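Local structure of Exo beta-1,2-glucooligosaccharide sophorohydrolase (non-reducing end) (Parabacteroides distasonis ATCC 8503, 5Z06) at residues V91-M97 / Y170-L174; L118-Y123 / V135-D141. The protein hydrolyses linear beta-1,2-glucan and beta-1,2-glucooligosaccharides of four or more glucose units from the non-reducing end, releasing the disaccharide sophorose. One frame throughout, in Å; residues are numbered along the deposited sequence.

Contact 1: residues V91-M97 / Y170-L174; sequences VRLRESM and YTIYL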
loop_
_atom_site.group_PDB
_atom_site.type_symbol
_atom_site.label_atom_id
_atom_site.label_comp_id
_atom_site.label_asym_id
_atom_site.label_seq_id
_atom_site.Cartn_x
_atom_site.Cartn_y
_atom_site.Cartn_z
ATOM N N VAL A 91 -8.444 11.512 26.612
ATOM C CA VAL A 91 -9.096 10.590 27.537
ATOM C C VAL A 91 -10.458 11.167 27.869
ATOM O O VAL A 91 -10.589 12.341 28.188
ATOM C CB VAL A 91 -8.276 10.384 28.811
ATOM C CG1 VAL A 91 -8.862 9.290 29.693
ATOM C CG2 VAL A 91 -6.856 10.004 28.456
ATOM N N ARG A 92 -11.479 10.334 27.763
ATOM C CA ARG A 92 -12.828 10.747 28.057
ATOM C C ARG A 92 -13.438 9.709 28.980
ATOM O O ARG A 92 -13.316 8.508 28.746
ATOM C CB ARG A 92 -13.626 10.860 26.777
ATOM C CG ARG A 92 -15.066 11.299 26.953
ATOM C CD ARG A 92 -15.855 10.916 25.727
ATOM N NE ARG A 92 -17.245 11.333 25.785
ATOM C CZ ARG A 92 -17.736 12.455 25.272
ATOM N NH1 ARG A 92 -16.950 13.340 24.666
ATOM N NH2 ARG A 92 -19.036 12.687 25.374
ATOM N N LEU A 93 -14.078 10.186 30.038
ATOM C CA LEU A 93 -14.701 9.313 31.008
ATOM C C LEU A 93 -16.182 9.332 30.715
ATOM O O LEU A 93 -16.771 10.394 30.517
ATOM C CB LEU A 93 -14.415 9.807 32.404
ATOM C CG LEU A 93 -13.059 9.428 32.977
ATOM C CD1 LEU A 93 -11.879 9.802 32.087
ATOM C CD2 LEU A 93 -12.950 10.128 34.315
ATOM N N ARG A 94 -16.784 8.156 30.630
ATOM C CA ARG A 94 -18.213 8.095 30.399
ATOM C C ARG A 94 -18.979 8.606 31.621
ATOM O O ARG A 94 -19.949 9.336 31.457
ATOM C CB ARG A 94 -18.644 6.683 30.059
ATOM C CG ARG A 94 -20.024 6.609 29.461
ATOM C CD ARG A 94 -20.304 5.197 29.003
ATOM N NE ARG A 94 -21.636 5.096 28.423
ATOM C CZ ARG A 94 -22.753 4.850 29.104
ATOM N NH1 ARG A 94 -22.751 4.673 30.435
ATOM N NH2 ARG A 94 -23.902 4.792 28.442
ATOM N N GLU A 95 -18.538 8.206 32.816
ATOM C CA GLU A 95 -19.145 8.614 34.098
ATOM C C GLU A 95 -18.106 9.261 34.996
ATOM O O GLU A 95 -16.900 9.054 34.821
ATOM C CB GLU A 95 -19.709 7.415 34.877
ATOM C CG GLU A 95 -20.500 6.389 34.082
ATOM C CD GLU A 95 -21.837 6.885 33.563
ATOM O OE1 GLU A 95 -22.210 8.066 33.792
ATOM O OE2 GLU A 95 -22.516 6.072 32.896
ATOM N N SER A 96 -18.588 10.039 35.968
ATOM C CA SER A 96 -17.761 10.464 37.090
ATOM C C SER A 96 -17.284 9.237 37.794
ATOM O O SER A 96 -17.980 8.228 37.849
ATOM C CB SER A 96 -18.536 11.327 38.070
ATOM O OG SER A 96 -18.798 12.576 37.479
ATOM N N MET A 97 -16.072 9.310 38.305
ATOM C CA MET A 97 -15.465 8.166 38.953
ATOM C C MET A 97 -14.363 8.626 39.855
ATOM O O MET A 97 -13.783 9.686 39.660
ATOM C CB MET A 97 -14.871 7.198 37.923
ATOM C CG MET A 97 -13.817 7.818 37.008
ATOM S SD MET A 97 -13.190 6.717 35.736
ATOM C CE MET A 97 -12.392 5.453 36.712
ATOM N N TYR A 170 -16.271 0.758 34.666
ATOM C CA TYR A 170 -16.009 2.083 34.132
ATOM C C TYR A 170 -15.799 1.919 32.653
ATOM O O TYR A 170 -15.321 0.895 32.193
ATOM C CB TYR A 170 -14.763 2.709 34.761
ATOM C CG TYR A 170 -14.874 2.876 36.241
ATOM C CD1 TYR A 170 -15.690 3.852 36.782
ATOM C CD2 TYR A 170 -14.172 2.041 37.111
ATOM C CE1 TYR A 170 -15.810 4.003 38.149
ATOM C CE2 TYR A 170 -14.283 2.186 38.482
ATOM C CZ TYR A 170 -15.104 3.167 38.993
ATOM O OH TYR A 170 -15.217 3.328 40.348
ATOM N N THR A 171 -16.186 2.939 31.918
ATOM C CA THR A 171 -15.917 3.022 30.514
ATOM C C THR A 171 -15.178 4.322 30.361
ATOM O O THR A 171 -15.713 5.391 30.693
ATOM C CB THR A 171 -17.196 3.072 29.687
ATOM O OG1 THR A 171 -17.791 1.782 29.683
ATOM C CG2 THR A 171 -16.904 3.474 28.252
ATOM N N ILE A 172 -13.950 4.228 29.865
ATOM C CA ILE A 172 -13.265 5.413 29.372
ATOM C C ILE A 172 -12.960 5.209 27.889
ATOM O O ILE A 172 -12.842 4.078 27.409
ATOM C CB ILE A 172 -12.015 5.767 30.216
ATOM C CG1 ILE A 172 -10.902 4.742 30.028
ATOM C CG2 ILE A 172 -12.422 5.896 31.692
ATOM C CD1 ILE A 172 -9.647 5.020 30.820
ATOM N N TYR A 173 -12.857 6.314 27.176
ATOM C CA TYR A 173 -12.468 6.297 25.806
ATOM C C TYR A 173 -11.086 6.903 25.669
ATOM O O TYR A 173 -10.769 7.895 26.312
ATOM C CB TYR A 173 -13.471 7.056 24.974
ATOM C CG TYR A 173 -14.862 6.552 25.170
ATOM C CD1 TYR A 173 -15.345 5.486 24.425
ATOM C CD2 TYR A 173 -15.703 7.125 26.120
ATOM C CE1 TYR A 173 -16.640 5.021 24.601
ATOM C CE2 TYR A 173 -16.997 6.663 26.299
ATOM C CZ TYR A 173 -17.457 5.619 25.537
ATOM O OH TYR A 173 -18.723 5.148 25.719
ATOM N N LEU A 174 -10.270 6.272 24.832
ATOM C CA LEU A 174 -8.911 6.706 24.562
ATOM C C LEU A 174 -8.823 6.975 23.078
ATOM O O LEU A 174 -9.227 6.147 22.259
ATOM C CB LEU A 174 -7.919 5.631 24.949
ATOM C CG LEU A 174 -8.134 5.041 26.339
ATOM C CD1 LEU A 174 -7.131 3.914 26.525
ATOM C CD2 LEU A 174 -7.974 6.090 27.431
HETATM O O HOH W 1 -16.050 6.462 33.532
#
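Tyr170 offers one ring face to Met97, whose methyl CE lies 3.7 Å from the ring centroid, 14° off the normal, in a CH-pi contact. SD stands obliquely to the same ring, a Met-aromatic contact. The bend at chi3 (-64°) folds CE back over the ring, while CB of Met97 touches CE1 at the rim. The phenol OH is held by Asp166 and Asn168. Thr171 O accepts the backbone N of Arg94 at 3.0 Å, nearly in line with its C=O bond, and also a water that accepts from Glu95 N; the chain is thus held where it leaves the strand. Thr171 CB packs on CD of the extended Arg94 arm, whose NH1 forms a salt bridge with Glu95 OE2; the Thr171 hydroxyl pairs with Thr57. Ile172 lies beside Leu93, pointing the same way, with CG2 3.8 Å from Leu93 CG. Tyr173 and Arg92 form the antiparallel hydrogen-bonded pair: Arg92 N to Tyr173 O is 2.9 Å and Tyr173 N to Arg92 O is 2.7 Å. The Tyr173 ring meets Arg92 CD through CD2, the ring and guanidinium planes 69° apart, and its OH lies in the plane of the Arg94 guanidinium, at its edge. Leu174 CD2 closes on Val91 CG1 at 4.0 Å. Strands 86-93 and 169-180 are therefore antiparallel neighbours in one sheet, with strand 132-138 bonded to the other edge of 86-93 and strand 53-59 to the other edge of 169-180.

Contact 2: residues L118-Y123 / V135-D141; sequences LNLRNY and VSIPLED
Tyr123 OH donates to Asp141 OD2 at 2.6 Å, the one direct hydrogen bond between the segments. The carboxylate oxygen lies at the ring edge, in plane, and accepts the hydrogen bond through its anti lone pair. A water joins the backbones at the other end, donating to Tyr123 O and accepting from Ser136 N. Within 118-123, Asn122 N bonds to Asn119 O and Tyr123 N to Leu120 O, turning the chain through a short 3-10 segment. Against the Tyr123 ring, Ile137 CG1 sits over one face, 3.8 Å from the centroid, in a CH-pi contact, while Asn122 CB covers the opposite face. With CG anti to the carbonyl carbon (chi1 -52°), the ring extends along strand 132-138 to reach Asp141. Replacing Tyr123 by alanine would probably leave Asp141 OD2 without this donor and open a gap over Ile137. Among the apolar contacts, Tyr123 CB meets Val135 CG1 at 3.6 Å. Leu120 CD1 reaches the same methyl at 4.0 Å, and Leu118 CD1 presses against Ile137 CG2 at 3.4 Å, closer than usual for carbon atoms. Strands 118-119 and 132-138 belong to different antiparallel sheets, so these apolar side chains pack between two sheets, as in a beta-sandwich.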
loop_
_atom_site.group_PDB
_atom_site.type_symbol
_atom_site.label_atom_id
_atom_site.label_comp_id
_atom_site.label_asym_id
_atom_site.label_seq_id
_atom_site.Cartn_x
_atom_site.Cartn_y
_atom_site.Cartn_z
ATOM N N LEU A 118 2.502 4.161 35.631
ATOM C CA LEU A 118 2.137 5.404 36.246
ATOM C C LEU A 118 0.637 5.393 36.412
ATOM O O LEU A 118 -0.059 4.798 35.602
ATOM C CB LEU A 118 2.542 6.558 35.346
ATOM C CG LEU A 118 4.031 6.638 35.021
ATOM C CD1 LEU A 118 4.234 7.654 33.912
ATOM C CD2 LEU A 118 4.828 6.999 36.277
ATOM N N ASN A 119 0.150 6.056 37.460
ATOM C CA ASN A 119 -1.269 6.218 37.687
ATOM C C ASN A 119 -1.715 7.287 36.722
ATOM O O ASN A 119 -1.147 8.376 36.682
ATOM C CB ASN A 119 -1.578 6.673 39.124
ATOM C CG ASN A 119 -0.969 5.771 40.182
ATOM O OD1 ASN A 119 -0.245 6.235 41.063
ATOM N ND2 ASN A 119 -1.248 4.489 40.099
ATOM N N LEU A 120 -2.749 6.984 35.952
ATOM C CA LEU A 120 -3.226 7.908 34.943
ATOM C C LEU A 120 -3.866 9.160 35.540
ATOM O O LEU A 120 -3.898 10.209 34.881
ATOM C CB LEU A 120 -4.188 7.193 33.980
ATOM C CG LEU A 120 -4.683 7.943 32.737
ATOM C CD1 LEU A 120 -3.536 8.521 31.925
ATOM C CD2 LEU A 120 -5.525 7.019 31.870
ATOM N N ARG A 121 -4.357 9.042 36.781
ATOM C CA ARG A 121 -4.926 10.164 37.554
ATOM C C ARG A 121 -3.975 11.355 37.700
ATOM O O ARG A 121 -4.411 12.513 37.724
ATOM C CB ARG A 121 -5.342 9.693 38.959
ATOM C CG ARG A 121 -4.187 9.439 39.938
ATOM C CD ARG A 121 -4.663 9.045 41.326
ATOM N NE ARG A 121 -5.593 10.041 41.854
ATOM C CZ ARG A 121 -6.190 9.972 43.042
ATOM N NH1 ARG A 121 -5.945 8.966 43.880
ATOM N NH2 ARG A 121 -7.029 10.938 43.397
ATOM N N ASN A 122 -2.680 11.055 37.789
ATOM C CA ASN A 122 -1.642 12.075 37.944
ATOM C C ASN A 122 -1.455 13.001 36.761
ATOM O O ASN A 122 -0.756 13.999 36.898
ATOM C CB ASN A 122 -0.307 11.407 38.247
ATOM C CG ASN A 122 -0.341 10.650 39.535
ATOM O OD1 ASN A 122 -1.129 10.959 40.405
ATOM N ND2 ASN A 122 0.487 9.648 39.655
ATOM N N TYR A 123 -2.043 12.663 35.610
ATOM C CA TYR A 123 -1.944 13.470 34.390
ATOM C C TYR A 123 -3.286 13.939 33.877
ATOM O O TYR A 123 -3.391 14.416 32.742
ATOM C CB TYR A 123 -1.251 12.657 33.315
ATOM C CG TYR A 123 0.034 12.109 33.806
ATOM C CD1 TYR A 123 1.164 12.905 33.843
ATOM C CD2 TYR A 123 0.113 10.829 34.315
ATOM C CE1 TYR A 123 2.363 12.419 34.331
ATOM C CE2 TYR A 123 1.306 10.326 34.804
ATOM C CZ TYR A 123 2.423 11.131 34.809
ATOM O OH TYR A 123 3.602 10.639 35.279
ATOM N N VAL A 135 -4.189 14.511 27.838
ATOM C CA VAL A 135 -3.254 13.988 28.802
ATOM C C VAL A 135 -1.884 14.000 28.142
ATOM O O VAL A 135 -1.765 13.618 26.984
ATOM C CB VAL A 135 -3.633 12.556 29.190
ATOM C CG1 VAL A 135 -2.556 11.893 30.034
ATOM C CG2 VAL A 135 -4.950 12.568 29.939
ATOM N N SER A 136 -0.872 14.462 28.880
ATOM C CA SER A 136 0.535 14.386 28.465
ATOM C C SER A 136 1.314 13.750 29.582
ATOM O O SER A 136 1.325 14.249 30.703
ATOM C CB SER A 136 1.124 15.763 28.195
ATOM O OG SER A 136 0.501 16.371 27.090
ATOM N N ILE A 137 1.958 12.642 29.284
ATOM C CA ILE A 137 2.791 11.971 30.244
ATOM C C ILE A 137 4.182 12.167 29.696
ATOM O O ILE A 137 4.476 11.672 28.604
ATOM C CB ILE A 137 2.464 10.476 30.357
ATOM C CG1 ILE A 137 0.995 10.289 30.724
ATOM C CG2 ILE A 137 3.377 9.815 31.386
ATOM C CD1 ILE A 137 0.457 8.905 30.464
ATOM N N PRO A 138 5.032 12.917 30.429
ATOM C CA PRO A 138 6.411 12.962 30.030
ATOM C C PRO A 138 6.967 11.554 29.954
ATOM O O PRO A 138 6.759 10.751 30.874
ATOM C CB PRO A 138 7.081 13.764 31.169
ATOM C CG PRO A 138 6.023 14.698 31.625
ATOM C CD PRO A 138 4.755 13.875 31.529
ATOM N N LEU A 139 7.674 11.259 28.871
ATOM C CA LEU A 139 8.296 9.963 28.700
ATOM C C LEU A 139 9.311 9.703 29.800
ATOM O O LEU A 139 9.485 8.574 30.250
ATOM C CB LEU A 139 8.923 9.858 27.302
ATOM C CG LEU A 139 7.882 9.812 26.171
ATOM C CD1 LEU A 139 8.578 9.737 24.824
ATOM C CD2 LEU A 139 6.923 8.633 26.300
ATOM N N GLU A 140 9.993 10.764 30.197
ATOM C CA GLU A 140 10.762 10.850 31.457
ATOM C C GLU A 140 10.123 10.063 32.627
ATOM O O GLU A 140 10.786 9.220 33.246
ATOM C CB GLU A 140 10.861 12.332 31.814
ATOM C CG GLU A 140 12.055 12.753 32.631
ATOM C CD GLU A 140 12.011 14.237 32.939
ATOM O OE1 GLU A 140 11.152 14.945 32.363
ATOM O OE2 GLU A 140 12.826 14.690 33.759
ATOM N N ASP A 141 8.827 10.294 32.877
ATOM C CA ASP A 141 8.091 9.637 33.992
ATOM C C ASP A 141 8.026 8.106 33.859
ATOM O O ASP A 141 7.976 7.402 34.879
ATOM C CB ASP A 141 6.680 10.210 34.148
ATOM C CG ASP A 141 6.666 11.725 34.454
ATOM O OD1 ASP A 141 7.740 12.367 34.439
ATOM O OD2 ASP A 141 5.575 12.291 34.709
HETATM O O HOH W 2 -1.986 16.353 31.085
#

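Both contacts lie in the N-terminal beta-rich part of the chain, their centres about 17 Å apart. Along the sequence, 91-97 comes first, then both segments of contact 2, then 170-174, so contact 2 falls wholly within the 72 residues that separate the halves of contact 1. Strand 86-93 is common to both, bordering a strand of each contact, and Val91 CG2 meets Val135 CG2 at 3.5 Å. Contact 1 joins neighbouring strands within this sheet, whereas contact 2 ties it to the end of the five-stranded sheet at strand 118-119. Together they bind chain regions far apart in sequence into one two-sheet beta unit. The side chain of Leu174 in contact 1 lies about 9 Å from the bound calcium ion.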